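Local coordinates for VP4 CORE protein (Bluetongue virus, PDB 2JHP) that caps viral messenger RNA as a multifunctional enzyme of the inner core, with methyltransferase folds that bind S-adenosyl-L-homocysteine, the spent methyl donor, at residues Lys246-Leu249 and Lys250-Phe254; Tyr294-Gly297 and Gly298-Ser302; Arg624-Gly627 and Met628-Ala632; Gly419-Pro422 and Ser423-Val427; Ser55-Thr58 and Ile59-Arg63. All coordinates share one frame; numbering follows the deposited sequence.

Interaction 1 of 5, residues Lys246-Leu249 and Lys250-Phe254; sequences KDIL and KHMNF
Lys250 to Phe254 leave the short helix 246-249 through a type I beta turn, Leu249 to Met252, and fold back on the side chains of Ile248 and Leu249. Lys250 CG lies 3.7 Å from Lys246 O while the amine end heads outward. His251 N then donates to Ile248 O at 3.2 Å, coming from above the carbonyl plane. The imidazole of His251 carries Lys250 CG over one face and brings CD2 to 3.3 Å from Asp247 O; outside the segments it stacks on His238. Asp247 OD2 accepts from Asp243 N, and the Asp247 side chain is about 7 Å from bound S-adenosyl-L-homocysteine, so the helix borders this S-adenosyl-L-homocysteine site of a Rossmann-like methyltransferase fold. Met252 closes the turn with a weak bond from its N to Leu249 O. Its side chain, extended beyond CG (chi2 -174°), runs beside Ile248 in the same direction, CE resting 3.7 Å from Ile248 CG2, and both reach strand 192-196 of the mixed sheet that also holds strands 260-264 and 302-308. Finally Phe254 turns its ring back under Met252 CB, and Leu249 CD1 meets the ring edge in plane, 3.5 Å from Phe254 CZ.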
loop_
_atom_site.group_PDB
_atom_site.type_symbol
_atom_site.label_atom_id
_atom_site.label_comp_id
_atom_site.label_asym_id
_atom_site.label_seq_id
_atom_site.Cartn_x
_atom_site.Cartn_y
_atom_site.Cartn_z
ATOM N N LYS A 246 -28.256 25.188 -20.815
ATOM C CA LYS A 246 -27.699 26.275 -21.619
ATOM C C LYS A 246 -26.680 27.129 -20.864
ATOM O O LYS A 246 -25.694 27.583 -21.450
ATOM C CB LYS A 246 -28.815 27.171 -22.149
ATOM C CG LYS A 246 -29.630 26.584 -23.316
ATOM C CD LYS A 246 -30.951 27.337 -23.542
ATOM C CE LYS A 246 -30.743 28.672 -24.247
ATOM N NZ LYS A 246 -32.039 29.369 -24.516
ATOM N N ASP A 247 -26.914 27.335 -19.569
ATOM C CA ASP A 247 -26.033 28.156 -18.731
ATOM C C ASP A 247 -24.660 27.525 -18.497
ATOM O O ASP A 247 -23.731 28.196 -18.046
ATOM C CB ASP A 247 -26.704 28.439 -17.383
ATOM C CG ASP A 247 -28.060 29.100 -17.533
ATOM O OD1 ASP A 247 -28.165 30.065 -18.324
ATOM O OD2 ASP A 247 -29.019 28.657 -16.862
ATOM N N ILE A 248 -24.552 26.235 -18.808
ATOM C CA ILE A 248 -23.348 25.443 -18.567
ATOM C C ILE A 248 -22.656 25.054 -19.875
ATOM O O ILE A 248 -21.427 25.036 -19.949
ATOM C CB ILE A 248 -23.681 24.177 -17.750
ATOM C CG1 ILE A 248 -24.435 24.557 -16.474
ATOM C CG2 ILE A 248 -22.412 23.387 -17.419
ATOM C CD1 ILE A 248 -25.116 23.413 -15.824
ATOM N N LEU A 249 -23.453 24.743 -20.896
ATOM C CA LEU A 249 -22.940 24.459 -22.237
ATOM C C LEU A 249 -22.018 25.562 -22.764
ATOM O O LEU A 249 -20.977 25.266 -23.358
ATOM C CB LEU A 249 -24.083 24.234 -23.246
ATOM C CG LEU A 249 -24.672 22.855 -23.594
ATOM C CD1 LEU A 249 -23.747 21.682 -23.261
ATOM C CD2 LEU A 249 -26.024 22.660 -22.947
ATOM N N LYS A 250 -22.393 26.822 -22.536
ATOM C CA LYS A 250 -21.645 27.955 -23.089
ATOM C C LYS A 250 -20.245 28.140 -22.479
ATOM O O LYS A 250 -19.390 28.799 -23.074
ATOM C CB LYS A 250 -22.471 29.256 -23.057
ATOM C CG LYS A 250 -22.779 29.819 -21.671
ATOM C CD LYS A 250 -23.494 31.172 -21.756
ATOM C CE LYS A 250 -22.540 32.306 -22.141
ATOM N NZ LYS A 250 -23.245 33.604 -22.364
ATOM N N HIS A 251 -20.009 27.541 -21.313
ATOM C CA HIS A 251 -18.689 27.602 -20.675
ATOM C C HIS A 251 -17.924 26.284 -20.826
ATOM O O HIS A 251 -17.128 25.902 -19.958
ATOM C CB HIS A 251 -18.807 28.022 -19.200
ATOM C CG HIS A 251 -19.565 29.298 -18.997
ATOM N ND1 HIS A 251 -19.145 30.505 -19.512
ATOM C CD2 HIS A 251 -20.725 29.552 -18.344
ATOM C CE1 HIS A 251 -20.013 31.448 -19.189
ATOM N NE2 HIS A 251 -20.978 30.896 -18.474
ATOM N N MET A 252 -18.162 25.600 -21.944
ATOM C CA MET A 252 -17.477 24.346 -22.239
ATOM C C MET A 252 -16.741 24.402 -23.560
ATOM O O MET A 252 -17.198 25.045 -24.510
ATOM C CB MET A 252 -18.468 23.192 -22.287
ATOM C CG MET A 252 -18.836 22.632 -20.945
ATOM S SD MET A 252 -19.864 21.185 -21.160
ATOM C CE MET A 252 -20.505 21.033 -19.510
ATOM N N ASN A 253 -15.603 23.718 -23.612
ATOM C CA ASN A 253 -14.867 23.525 -24.855
ATOM C C ASN A 253 -15.012 22.078 -25.320
ATOM O O ASN A 253 -14.451 21.159 -24.718
ATOM C CB ASN A 253 -13.398 23.914 -24.668
ATOM C CG ASN A 253 -12.530 23.537 -25.854
ATOM O OD1 ASN A 253 -12.991 23.465 -26.994
ATOM N ND2 ASN A 253 -11.255 23.295 -25.585
ATOM N N PHE A 254 -15.779 21.886 -26.389
ATOM C CA PHE A 254 -16.061 20.550 -26.907
ATOM C C PHE A 254 -14.969 19.998 -27.811
ATOM O O PHE A 254 -14.788 18.784 -27.883
ATOM C CB PHE A 254 -17.408 20.514 -27.629
ATOM C CG PHE A 254 -18.572 20.841 -26.745
ATOM C CD1 PHE A 254 -19.303 22.017 -26.944
ATOM C CD2 PHE A 254 -18.943 19.980 -25.705
ATOM C CE1 PHE A 254 -20.389 22.332 -26.107
ATOM C CE2 PHE A 254 -20.028 20.282 -24.873
ATOM C CZ PHE A 254 -20.749 21.459 -25.075
#

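Interaction 2 of 5, residues Tyr294-Gly297 and Gly298-Ser302; sequences YEMG and GAFSS
With CG set opposite the carbonyl carbon in both residues (chi1 -83° in Met296, -78° in Phe300), the two side chains run side by side in the same direction across the turn that follows helix 280-295. The sulfur arrives at the rim of the ring: Met296 SD is 3.8 Å from Phe300 CE1 and 75° off the ring normal, an edge-on Met-aromatic contact. Nearer the backbone, Met296 CB packs 3.9 Å from Phe300 CD1. The backbone holds the pair in step. Met296, the first residue to leave helical geometry, offers its carbonyl oxygen to two amides, accepting from Ala299 N at 3.0 Å, out of the carbonyl plane, and more weakly from Phe300 N. The same Met296 O also lies in the plane of the Phe300 ring, at its edge, 3.6 Å from CD1. Gly298 has a positive phi in the turn. Beyond it Phe300 meets Phe262 of strand 260-264 edge to face, and Ser301 bonds to Arg260. Met296 packs on Ile248 and Leu249, so the loop joins the end of helix 280-295 to strand 302-308 while touching helix 246-249 and strand 260-264.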
loop_
_atom_site.group_PDB
_atom_site.type_symbol
_atom_site.label_atom_id
_atom_site.label_comp_id
_atom_site.label_asym_id
_atom_site.label_seq_id
_atom_site.Cartn_x
_atom_site.Cartn_y
_atom_site.Cartn_z
ATOM N N TYR A 294 -28.823 14.939 -16.240
ATOM C CA TYR A 294 -29.272 13.896 -17.164
ATOM C C TYR A 294 -29.236 14.387 -18.621
ATOM O O TYR A 294 -28.766 13.666 -19.497
ATOM C CB TYR A 294 -30.673 13.388 -16.781
ATOM C CG TYR A 294 -31.073 12.078 -17.435
ATOM C CD1 TYR A 294 -30.658 10.851 -16.904
ATOM C CD2 TYR A 294 -31.871 12.061 -18.574
ATOM C CE1 TYR A 294 -31.010 9.644 -17.491
ATOM C CE2 TYR A 294 -32.240 10.848 -19.179
ATOM C CZ TYR A 294 -31.800 9.644 -18.624
ATOM O OH TYR A 294 -32.151 8.442 -19.202
ATOM N N GLU A 295 -29.708 15.614 -18.864
ATOM C CA GLU A 295 -29.690 16.220 -20.201
ATOM C C GLU A 295 -28.268 16.286 -20.714
ATOM O O GLU A 295 -28.011 16.112 -21.906
ATOM C CB GLU A 295 -30.244 17.647 -20.176
ATOM C CG GLU A 295 -31.698 17.796 -19.772
ATOM C CD GLU A 295 -32.090 19.255 -19.598
ATOM O OE1 GLU A 295 -32.147 19.729 -18.440
ATOM O OE2 GLU A 295 -32.326 19.934 -20.623
ATOM N N MET A 296 -27.353 16.539 -19.787
ATOM C CA MET A 296 -25.954 16.733 -20.094
ATOM C C MET A 296 -25.106 15.468 -19.936
ATOM O O MET A 296 -23.874 15.527 -19.972
ATOM C CB MET A 296 -25.404 17.859 -19.238
ATOM C CG MET A 296 -25.681 19.226 -19.795
ATOM S SD MET A 296 -25.030 20.464 -18.682
ATOM C CE MET A 296 -24.369 21.582 -19.887
ATOM N N GLY A 297 -25.759 14.322 -19.764
ATOM C CA GLY A 297 -25.067 13.041 -19.871
ATOM C C GLY A 297 -24.492 12.974 -21.273
ATOM O O GLY A 297 -25.150 13.370 -22.241
ATOM N N GLY A 298 -23.267 12.487 -21.395
ATOM C CA GLY A 298 -22.557 12.548 -22.668
ATOM C C GLY A 298 -21.426 13.553 -22.580
ATOM O O GLY A 298 -20.360 13.336 -23.152
ATOM N N ALA A 299 -21.665 14.646 -21.850
ATOM C CA ALA A 299 -20.641 15.657 -21.568
ATOM C C ALA A 299 -20.000 15.467 -20.187
ATOM O O ALA A 299 -18.902 15.972 -19.920
ATOM C CB ALA A 299 -21.234 17.056 -21.689
ATOM N N PHE A 300 -20.689 14.741 -19.312
ATOM C CA PHE A 300 -20.231 14.554 -17.936
ATOM C C PHE A 300 -20.053 13.100 -17.572
ATOM O O PHE A 300 -20.942 12.289 -17.791
ATOM C CB PHE A 300 -21.223 15.173 -16.953
ATOM C CG PHE A 300 -21.112 16.656 -16.833
ATOM C CD1 PHE A 300 -21.914 17.483 -17.599
ATOM C CD2 PHE A 300 -20.199 17.226 -15.940
ATOM C CE1 PHE A 300 -21.810 18.846 -17.482
ATOM C CE2 PHE A 300 -20.076 18.598 -15.812
ATOM C CZ PHE A 300 -20.882 19.413 -16.574
ATOM N N SER A 301 -18.905 12.777 -16.986
ATOM C CA SER A 301 -18.665 11.423 -16.457
ATOM C C SER A 301 -19.561 11.079 -15.246
ATOM O O SER A 301 -19.932 9.917 -15.044
ATOM C CB SER A 301 -17.220 11.301 -16.010
ATOM O OG SER A 301 -17.035 12.057 -14.825
ATOM N N SER A 302 -19.870 12.089 -14.437
ATOM C CA SER A 302 -20.535 11.872 -13.160
ATOM C C SER A 302 -21.137 13.152 -12.607
ATOM O O SER A 302 -20.724 14.250 -12.968
ATOM C CB SER A 302 -19.554 11.281 -12.139
ATOM O OG SER A 302 -18.284 11.915 -12.220
#

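Interaction 3 of 5, residues Arg624-Gly627 and Met628-Ala632; sequences RKMG and MREGA
A surface turn contact links Met626 to Arg629 and Glu630, where the chain leaves helix 612-625 on its way to the C-terminal helix 635-641. Met626 does the touching from the helix side. Its chain bends at chi3 (72°), which swings CE to 3.7 Å from Arg629 NH1 at a slant to the guanidinium plane, while Met626 CB sits 3.9 Å from Arg629 O. On its other flank the thioether runs alongside Glu630 in the same direction, SD lying 4.0 Å from Glu630 OE2. These are van der Waals approaches. The backbone between them is tightly curled: Arg629 is the centre of an inverse gamma turn, and Arg629 N gives a weak, bent bond to Gly627 O. Met628, just before it, adopts a positive phi of 63° and sends its sulfur end away from the turn. The peptide before Gly631 is modelled cis. Glu630 is held by its polar end: extended beyond CG, it delivers OE2 to Tyr622 OH on the preceding helix and OE1 to Ser454 OG and Thr455 OG1 at the start of helix 453-460. On the helix side of the turn, Met626 packs on Met560 of helix 551-561.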
loop_
_atom_site.group_PDB
_atom_site.type_symbol
_atom_site.label_atom_id
_atom_site.label_comp_id
_atom_site.label_asym_id
_atom_site.label_seq_id
_atom_site.Cartn_x
_atom_site.Cartn_y
_atom_site.Cartn_z
ATOM N N ARG A 624 12.755 -35.776 -0.778
ATOM C CA ARG A 624 12.661 -37.092 -0.153
ATOM C C ARG A 624 12.109 -36.959 1.264
ATOM O O ARG A 624 11.511 -37.897 1.792
ATOM C CB ARG A 624 14.028 -37.783 -0.141
ATOM C CG ARG A 624 13.992 -39.262 -0.530
ATOM C CD ARG A 624 14.200 -40.199 0.656
ATOM N NE ARG A 624 13.209 -40.015 1.716
ATOM C CZ ARG A 624 12.906 -40.928 2.637
ATOM N NH1 ARG A 624 13.502 -42.117 2.636
ATOM N NH2 ARG A 624 11.991 -40.657 3.558
ATOM N N LYS A 625 12.308 -35.791 1.871
ATOM C CA LYS A 625 11.743 -35.506 3.184
ATOM C C LYS A 625 10.308 -34.992 3.105
ATOM O O LYS A 625 9.579 -35.033 4.099
ATOM C CB LYS A 625 12.619 -34.530 3.965
ATOM C CG LYS A 625 13.590 -35.204 4.912
ATOM C CD LYS A 625 13.792 -34.354 6.153
ATOM C CE LYS A 625 14.376 -35.167 7.291
ATOM N NZ LYS A 625 13.377 -36.096 7.896
ATOM N N MET A 626 9.910 -34.509 1.925
ATOM C CA MET A 626 8.525 -34.070 1.679
ATOM C C MET A 626 8.093 -34.083 0.203
ATOM O O MET A 626 8.438 -33.186 -0.580
ATOM C CB MET A 626 8.239 -32.704 2.323
ATOM C CG MET A 626 9.370 -31.694 2.231
ATOM S SD MET A 626 9.128 -30.355 3.411
ATOM C CE MET A 626 9.482 -31.150 4.980
ATOM N N GLY A 627 7.351 -35.126 -0.160
ATOM C CA GLY A 627 6.650 -35.193 -1.442
ATOM C C GLY A 627 5.197 -34.836 -1.198
ATOM O O GLY A 627 4.784 -34.695 -0.042
ATOM N N MET A 628 4.421 -34.699 -2.275
ATOM C CA MET A 628 3.023 -34.229 -2.212
ATOM C C MET A 628 2.929 -32.796 -1.679
ATOM O O MET A 628 2.503 -31.894 -2.407
ATOM C CB MET A 628 2.127 -35.176 -1.402
ATOM C CG MET A 628 1.790 -36.486 -2.097
ATOM S SD MET A 628 0.512 -37.405 -1.200
ATOM C CE MET A 628 1.375 -37.877 0.311
ATOM N N ARG A 629 3.322 -32.592 -0.416
ATOM C CA ARG A 629 3.563 -31.253 0.132
ATOM C C ARG A 629 4.772 -30.701 -0.605
ATOM O O ARG A 629 5.883 -30.690 -0.066
ATOM C CB ARG A 629 3.878 -31.296 1.633
ATOM C CG ARG A 629 2.804 -31.893 2.535
ATOM C CD ARG A 629 3.117 -31.610 4.004
ATOM N NE ARG A 629 4.422 -32.132 4.418
ATOM C CZ ARG A 629 4.980 -31.921 5.609
ATOM N NH1 ARG A 629 6.173 -32.442 5.877
ATOM N NH2 ARG A 629 4.359 -31.188 6.531
ATOM N N GLU A 630 4.542 -30.250 -1.836
ATOM C CA GLU A 630 5.603 -29.992 -2.807
ATOM C C GLU A 630 5.918 -31.262 -3.639
ATOM O O GLU A 630 5.340 -32.328 -3.416
ATOM C CB GLU A 630 6.864 -29.432 -2.126
ATOM C CG GLU A 630 6.771 -27.964 -1.723
ATOM C CD GLU A 630 7.833 -27.573 -0.709
ATOM O OE1 GLU A 630 8.069 -26.361 -0.531
ATOM O OE2 GLU A 630 8.429 -28.477 -0.086
ATOM N N GLY A 631 6.832 -31.139 -4.598
ATOM C CA GLY A 631 7.548 -29.891 -4.782
ATOM C C GLY A 631 7.548 -29.257 -6.155
ATOM O O GLY A 631 8.071 -28.158 -6.310
ATOM N N ALA A 632 6.897 -29.899 -7.123
ATOM C CA ALA A 632 7.442 -29.956 -8.469
ATOM C C ALA A 632 8.862 -30.398 -8.748
ATOM O O ALA A 632 9.045 -31.493 -9.285
ATOM C CB ALA A 632 6.690 -29.161 -9.567
#

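Interaction 4 of 5, residues Gly419-Pro422 and Ser423-Val427; sequences GLEP and SIYEV
Glu421 and Tyr425, one turn apart at the start of helix 421-430, form the closely packed flank of this contact. The Tyr425 ring lies alongside the Glu421 chain, CE1 3.8 Å from Glu421 CB, and CD1 of the ring comes to 3.1 Å from Glu421 O at a slant to the ring. Glu421 bends at chi2 (89°), and its carboxylate plane lies 33° from that of the ring. Beneath them Tyr425 N bonds to Glu421 O at 2.7 Å, almost straight. Tyr425 also packs on helix 453-460, and buried Ile424 lays CG1 3.3 Å from Leu420 O and reaches Leu398. The other flank is more open: Leu420 and Pro422 are exposed, and Glu426 meets the first turn chiefly through its backbone N, which bonds to Pro422 O at 2.9 Å. Leu420, at the N-cap position, lies about 6 Å by its side chain from bound S-adenosyl-L-homocysteine, and the helix is the crossover of the beta-alpha-beta unit between strands 406-408 and 433-437. Leu420 O accepts from Ile424 N, in the carbonyl plane, and weakly from Ser423 N. Leucine brings no polar side-chain atom to the cap, so main-chain bonds chiefly hold the first turn, with Ser423 OG 3.1 Å from Leu420 O as a possible addition.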
loop_
_atom_site.group_PDB
_atom_site.type_symbol
_atom_site.label_atom_id
_atom_site.label_comp_id
_atom_site.label_asym_id
_atom_site.label_seq_id
_atom_site.Cartn_x
_atom_site.Cartn_y
_atom_site.Cartn_z
ATOM N N GLY A 419 -6.713 -20.917 0.328
ATOM C CA GLY A 419 -6.861 -22.116 -0.497
ATOM C C GLY A 419 -6.844 -21.853 -1.994
ATOM O O GLY A 419 -7.405 -22.627 -2.764
ATOM N N LEU A 420 -6.217 -20.757 -2.412
ATOM C CA LEU A 420 -6.182 -20.392 -3.827
ATOM C C LEU A 420 -4.752 -20.099 -4.267
ATOM O O LEU A 420 -4.512 -19.248 -5.125
ATOM C CB LEU A 420 -7.114 -19.207 -4.128
ATOM C CG LEU A 420 -8.574 -19.239 -3.664
ATOM C CD1 LEU A 420 -9.277 -17.966 -4.058
ATOM C CD2 LEU A 420 -9.309 -20.421 -4.231
ATOM N N GLU A 421 -3.815 -20.830 -3.663
ATOM C CA GLU A 421 -2.384 -20.769 -3.983
ATOM C C GLU A 421 -2.059 -20.838 -5.482
ATOM O O GLU A 421 -1.269 -20.032 -5.973
ATOM C CB GLU A 421 -1.628 -21.875 -3.241
ATOM C CG GLU A 421 -1.210 -21.515 -1.822
ATOM C CD GLU A 421 -2.246 -21.835 -0.738
ATOM O OE1 GLU A 421 -3.469 -21.956 -1.026
ATOM O OE2 GLU A 421 -1.809 -21.953 0.429
ATOM N N PRO A 422 -2.663 -21.794 -6.215
ATOM C CA PRO A 422 -2.366 -21.852 -7.642
ATOM C C PRO A 422 -2.497 -20.493 -8.318
ATOM O O PRO A 422 -1.565 -20.057 -8.998
ATOM C CB PRO A 422 -3.422 -22.821 -8.189
ATOM C CG PRO A 422 -3.732 -23.733 -7.026
ATOM C CD PRO A 422 -3.605 -22.853 -5.796
ATOM N N SER A 423 -3.628 -19.818 -8.112
ATOM C CA SER A 423 -3.904 -18.582 -8.836
ATOM C C SER A 423 -3.108 -17.433 -8.233
ATOM O O SER A 423 -2.861 -16.426 -8.906
ATOM C CB SER A 423 -5.409 -18.274 -8.864
ATOM O OG SER A 423 -5.888 -17.976 -7.562
ATOM N N ILE A 424 -2.716 -17.595 -6.965
ATOM C CA ILE A 424 -1.822 -16.656 -6.288
ATOM C C ILE A 424 -0.451 -16.731 -6.944
ATOM O O ILE A 424 0.087 -15.717 -7.364
ATOM C CB ILE A 424 -1.735 -16.917 -4.740
ATOM C CG1 ILE A 424 -3.051 -16.517 -4.048
ATOM C CG2 ILE A 424 -0.523 -16.198 -4.109
ATOM C CD1 ILE A 424 -3.128 -16.859 -2.569
ATOM N N TYR A 425 0.093 -17.937 -7.060
ATOM C CA TYR A 425 1.387 -18.134 -7.714
ATOM C C TYR A 425 1.351 -17.718 -9.187
ATOM O O TYR A 425 2.328 -17.197 -9.714
ATOM C CB TYR A 425 1.883 -19.579 -7.534
ATOM C CG TYR A 425 2.301 -19.888 -6.111
ATOM C CD1 TYR A 425 1.610 -20.828 -5.335
ATOM C CD2 TYR A 425 3.377 -19.217 -5.528
ATOM C CE1 TYR A 425 1.992 -21.091 -4.003
ATOM C CE2 TYR A 425 3.755 -19.472 -4.193
ATOM C CZ TYR A 425 3.071 -20.406 -3.451
ATOM O OH TYR A 425 3.489 -20.617 -2.172
ATOM N N GLU A 426 0.203 -17.922 -9.827
ATOM C CA GLU A 426 -0.021 -17.484 -11.201
ATOM C C GLU A 426 0.111 -15.962 -11.318
ATOM O O GLU A 426 0.635 -15.459 -12.308
ATOM C CB GLU A 426 -1.391 -17.953 -11.700
ATOM C CG GLU A 426 -1.508 -18.121 -13.210
ATOM C CD GLU A 426 -1.360 -19.571 -13.672
ATOM O OE1 GLU A 426 -1.984 -20.460 -13.042
ATOM O OE2 GLU A 426 -0.644 -19.828 -14.678
ATOM N N VAL A 427 -0.347 -15.228 -10.306
ATOM C CA VAL A 427 -0.115 -13.781 -10.254
ATOM C C VAL A 427 1.373 -13.433 -10.070
ATOM O O VAL A 427 1.922 -12.611 -10.809
ATOM C CB VAL A 427 -0.957 -13.097 -9.158
ATOM C CG1 VAL A 427 -0.527 -11.655 -8.973
ATOM C CG2 VAL A 427 -2.423 -13.167 -9.504
#

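Interaction 5 of 5, residues Ser55-Thr58 and Ile59-Arg63; sequences SKWT and IRQLR
A capping box opens helix 59-64, with Thr58 at the N-cap and Gln61 three residues on. Its two halves differ in strength. Thr58 N gives Gln61 OE1 a nearly straight bond of 3.2 Å (172°), in the carbonyl plane and on a lone pair of the amide oxygen. The return bond, Gln61 N to Thr58 OG1 at 3.3 Å, is weak. OG1 stands between the backbone N and the carbonyl carbon of Thr58 (chi1 69°), a placement that faces it to the first helical turn and sets it 3.1 Å from Gln61 CG; Glu596 OE1 is a further, weak partner of this hydroxyl. The Gln61 chain, extended beyond CG, crosses Trp57 at about a right angle, and its OE1 meets the indole edge in plane, 3.5 Å from CE3. The other end of the amide is held too, NE2 donating to Val597 O, which helps fix the flip of the group. Leu62 N then bonds to Thr58 O at 2.9 Å, and Leu62 CG packs 3.9 Å from Trp57 CB. Trp57 rests on Leu34 and Leu37 of helix 34-41, Leu62 on strand 67-71. The helix lies in the connection from strand 48-51 to strand 67-71 of the five-stranded parallel sheet, and its capping box with a hydrophobic staple, Trp57 against Leu62, is a classic helix N-terminal motif.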
loop_
_atom_site.group_PDB
_atom_site.type_symbol
_atom_site.label_atom_id
_atom_site.label_comp_id
_atom_site.label_asym_id
_atom_site.label_seq_id
_atom_site.Cartn_x
_atom_site.Cartn_y
_atom_site.Cartn_z
ATOM N N SER A 55 30.131 2.452 13.381
ATOM C CA SER A 55 30.465 3.487 12.403
ATOM C C SER A 55 31.277 3.007 11.194
ATOM O O SER A 55 31.383 3.732 10.204
ATOM C CB SER A 55 31.188 4.644 13.089
ATOM O OG SER A 55 32.509 4.269 13.458
ATOM N N LYS A 56 31.855 1.808 11.275
ATOM C CA LYS A 56 32.618 1.258 10.151
ATOM C C LYS A 56 31.787 0.317 9.261
ATOM O O LYS A 56 32.319 -0.338 8.357
ATOM C CB LYS A 56 33.919 0.598 10.631
ATOM C CG LYS A 56 33.752 -0.693 11.418
ATOM C CD LYS A 56 35.115 -1.284 11.718
ATOM C CE LYS A 56 35.029 -2.761 12.033
ATOM N NZ LYS A 56 36.386 -3.324 12.299
ATOM N N TRP A 57 30.479 0.285 9.510
ATOM C CA TRP A 57 29.540 -0.511 8.712
ATOM C C TRP A 57 28.614 0.354 7.847
ATOM O O TRP A 57 28.168 1.426 8.278
ATOM C CB TRP A 57 28.724 -1.440 9.617
ATOM C CG TRP A 57 29.582 -2.317 10.507
ATOM C CD1 TRP A 57 29.621 -2.313 11.872
ATOM C CD2 TRP A 57 30.529 -3.309 10.082
ATOM N NE1 TRP A 57 30.521 -3.248 12.325
ATOM C CE2 TRP A 57 31.096 -3.870 11.247
ATOM C CE3 TRP A 57 30.951 -3.780 8.829
ATOM C CZ2 TRP A 57 32.064 -4.878 11.199
ATOM C CZ3 TRP A 57 31.910 -4.782 8.782
ATOM C CH2 TRP A 57 32.458 -5.319 9.960
ATOM N N THR A 58 28.343 -0.108 6.624
ATOM C CA THR A 58 27.434 0.604 5.719
ATOM C C THR A 58 25.967 0.351 6.089
ATOM O O THR A 58 25.624 -0.668 6.704
ATOM C CB THR A 58 27.639 0.231 4.234
ATOM O OG1 THR A 58 27.218 -1.119 4.015
ATOM C CG2 THR A 58 29.106 0.412 3.788
ATOM N N ILE A 59 25.111 1.289 5.704
ATOM C CA ILE A 59 23.676 1.208 5.955
ATOM C C ILE A 59 23.051 -0.131 5.500
ATOM O O ILE A 59 22.389 -0.810 6.291
ATOM C CB ILE A 59 22.924 2.458 5.377
ATOM C CG1 ILE A 59 21.412 2.272 5.465
ATOM C CG2 ILE A 59 23.306 2.739 3.937
ATOM C CD1 ILE A 59 20.897 2.319 6.831
ATOM N N ARG A 60 23.288 -0.501 4.244
ATOM C CA ARG A 60 22.795 -1.744 3.661
ATOM C C ARG A 60 23.317 -2.982 4.369
ATOM O O ARG A 60 22.616 -4.000 4.429
ATOM C CB ARG A 60 23.188 -1.827 2.187
ATOM C CG ARG A 60 22.381 -0.927 1.260
ATOM C CD ARG A 60 22.825 -1.155 -0.148
ATOM N NE ARG A 60 22.223 -2.349 -0.727
ATOM C CZ ARG A 60 22.864 -3.210 -1.509
ATOM N NH1 ARG A 60 24.149 -3.037 -1.792
ATOM N NH2 ARG A 60 22.216 -4.258 -1.999
ATOM N N GLN A 61 24.554 -2.909 4.868
ATOM C CA GLN A 61 25.125 -3.994 5.657
ATOM C C GLN A 61 24.324 -4.134 6.932
ATOM O O GLN A 61 23.854 -5.233 7.254
ATOM C CB GLN A 61 26.602 -3.766 5.961
ATOM C CG GLN A 61 27.494 -4.118 4.800
ATOM C CD GLN A 61 28.990 -3.999 5.114
ATOM O OE1 GLN A 61 29.442 -3.014 5.713
ATOM N NE2 GLN A 61 29.761 -5.003 4.689
ATOM N N LEU A 62 24.132 -3.015 7.629
ATOM C CA LEU A 62 23.368 -3.025 8.880
ATOM C C LEU A 62 21.898 -3.388 8.669
ATOM O O LEU A 62 21.309 -4.085 9.491
ATOM C CB LEU A 62 23.533 -1.708 9.657
ATOM C CG LEU A 62 24.901 -1.467 10.315
ATOM C CD1 LEU A 62 24.963 -0.129 11.049
ATOM C CD2 LEU A 62 25.279 -2.600 11.261
ATOM N N ARG A 63 21.311 -2.941 7.560
ATOM C CA ARG A 63 19.928 -3.318 7.246
ATOM C C ARG A 63 19.777 -4.812 6.953
ATOM O O ARG A 63 18.762 -5.418 7.301
ATOM C CB ARG A 63 19.374 -2.489 6.094
ATOM C CG ARG A 63 19.007 -1.060 6.470
ATOM C CD ARG A 63 17.901 -0.955 7.466
ATOM N NE ARG A 63 17.381 0.402 7.482
ATOM C CZ ARG A 63 16.823 0.996 8.537
ATOM N NH1 ARG A 63 16.725 0.363 9.699
ATOM N NH2 ARG A 63 16.376 2.244 8.437
#

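In the fold
Along the chain the order is interaction 5, 1, 2, 4, 3. Interactions 1 and 2, with centres 12 Å apart, pack directly together: Met252 CE meets Phe300 CE1 at 3.3 Å. Both lie against the mixed sheet of strands 192-196, 260-264 and 302-308. Interaction 4 lies about 50 Å from interaction 1 between centres, on a crossover helix of a second mixed sheet with the same 3-2-1-4-5-7-6 strand order, and each of these regions adjoins its own S-adenosyl-L-homocysteine. Interaction 3 is about 18 Å from interaction 4 between centres, both reaching helix 453-460. Interaction 5 borders the parallel sheet, its centre about 37 Å from that of interaction 4. Separate modules in one chain suit an RNA-capping assembly line.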